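Local coordinates for hypothetical sugar kinase (Cytophaga hutchinsonii, PDB 3R8E), which probably phosphorylates a sugar with ATP, as members of the ROK family of sugar kinases do, although its own substrate is not established, at residues P223-I226 / A227-A231. Numbering follows the deposited sequence.
Sequences PKVI and ADHAA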
loop_
_atom_site.group_PDB
_atom_site.type_symbol
_atom_site.label_atom_id
_atom_site.label_comp_id
_atom_site.label_asym_id
_atom_site.label_seq_id
_atom_site.Cartn_x
_atom_site.Cartn_y
_atom_site.Cartn_z
ATOM N N PRO A 223 -23.969 13.330 -8.589
ATOM C CA PRO A 223 -23.381 12.286 -9.451
ATOM C C PRO A 223 -24.415 11.654 -10.393
ATOM O O PRO A 223 -24.123 11.491 -11.578
ATOM C CB PRO A 223 -22.831 11.267 -8.447
ATOM C CG PRO A 223 -22.607 12.042 -7.206
ATOM C CD PRO A 223 -23.717 13.044 -7.162
ATOM N N LYS A 224 -25.638 11.370 -9.884
ATOM C CA LYS A 224 -26.747 10.782 -10.647
ATOM C C LYS A 224 -27.123 11.644 -11.869
ATOM O O LYS A 224 -27.269 11.097 -12.963
ATOM C CB LYS A 224 -27.974 10.571 -9.740
ATOM C CG LYS A 224 -29.051 9.677 -10.352
ATOM C CD LYS A 224 -30.269 9.558 -9.443
ATOM C CE LYS A 224 -31.343 8.664 -10.023
ATOM N NZ LYS A 224 -32.082 9.322 -11.136
ATOM N N VAL A 225 -27.249 12.980 -11.691
ATOM C CA VAL A 225 -27.600 13.919 -12.764
ATOM C C VAL A 225 -26.468 13.966 -13.818
ATOM O O VAL A 225 -26.761 13.878 -15.011
ATOM C CB VAL A 225 -27.962 15.330 -12.212
ATOM C CG1 VAL A 225 -28.019 16.380 -13.319
ATOM C CG2 VAL A 225 -29.288 15.295 -11.453
ATOM N N ILE A 226 -25.188 14.055 -13.383
ATOM C CA ILE A 226 -24.034 14.100 -14.296
ATOM C C ILE A 226 -23.926 12.754 -15.066
ATOM O O ILE A 226 -23.562 12.758 -16.244
ATOM C CB ILE A 226 -22.716 14.495 -13.556
ATOM C CG1 ILE A 226 -22.892 15.860 -12.833
ATOM C CG2 ILE A 226 -21.518 14.565 -14.528
ATOM C CD1 ILE A 226 -21.975 16.110 -11.619
ATOM N N ALA A 227 -24.311 11.631 -14.425
ATOM C CA ALA A 227 -24.324 10.306 -15.052
ATOM C C ALA A 227 -25.469 10.200 -16.073
ATOM O O ALA A 227 -25.256 9.682 -17.171
ATOM C CB ALA A 227 -24.460 9.219 -13.995
ATOM N N ASP A 228 -26.673 10.715 -15.720
ATOM C CA ASP A 228 -27.854 10.693 -16.597
ATOM C C ASP A 228 -27.609 11.482 -17.889
ATOM O O ASP A 228 -28.018 11.028 -18.957
ATOM C CB ASP A 228 -29.104 11.221 -15.868
ATOM C CG ASP A 228 -29.700 10.264 -14.841
ATOM O OD1 ASP A 228 -29.376 9.050 -14.892
ATOM O OD2 ASP A 228 -30.494 10.725 -13.993
ATOM N N HIS A 229 -26.906 12.626 -17.800
ATOM C CA HIS A 229 -26.570 13.453 -18.958
ATOM C C HIS A 229 -25.465 12.808 -19.801
ATOM O O HIS A 229 -25.456 12.990 -21.018
ATOM C CB HIS A 229 -26.179 14.870 -18.522
ATOM C CG HIS A 229 -27.352 15.698 -18.100
ATOM N ND1 HIS A 229 -28.013 15.460 -16.907
ATOM C CD2 HIS A 229 -27.942 16.745 -18.723
ATOM C CE1 HIS A 229 -28.983 16.358 -16.850
ATOM N NE2 HIS A 229 -28.973 17.157 -17.915
ATOM N N ALA A 230 -24.553 12.037 -19.165
ATOM C CA ALA A 230 -23.485 11.315 -19.863
ATOM C C ALA A 230 -24.086 10.171 -20.694
ATOM O O ALA A 230 -23.626 9.916 -21.809
ATOM C CB ALA A 230 -22.467 10.775 -18.862
ATOM N N ALA A 231 -25.146 9.521 -20.153
ATOM C CA ALA A 231 -25.911 8.436 -20.784
ATOM C C ALA A 231 -26.581 8.911 -22.074
ATOM O O ALA A 231 -26.743 8.122 -23.007
ATOM C CB ALA A 231 -26.968 7.919 -19.819
#
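H229 grips the carbonyl oxygen of V225 twice, one turn back along the short helix 223-231. Its backbone N makes the regular helical bond to V225 O at 3.1 Å, and its ring ND1 adds a shorter one, 2.8 Å from ND1 to V225 O. The two donors come from opposite faces of the carbonyl plane: ND1 sits 40° out of it, while the oxygen lies near the plane of the imidazole, at the ring edge. With CG beside the backbone N (chi1 -74°), the ring folds back along the helix to reach that oxygen. Backbone bonds from A227 N to P223 O, D228 N to K224 O and A230 N to I226 O carry on the same i to i-4 pattern.

Nonpolar contact joins the same pair, V225 CG1 lying 3.7 Å from H229 CE1, with I218 of the preceding loop touching both side chains. I226 packs on T201 of helix 194-207, and A230 on A237 and W241 of helix 235-259 and on Y276 of helix 274-288.

On the exposed side, K224 NZ meets D228 OD2 at 3.6 Å, a long salt bridge one turn apart. The lysine runs extended until chi4 (-74°) bends its end toward the carboxylate.

Replacing H229 by alanine would probably leave V225 O with its helical bond alone and open a gap beside V225 CG1. ND1 must carry the proton for this bond, so the contact would be expected to favour a ring protonated there, in the neutral tautomer or the imidazolium.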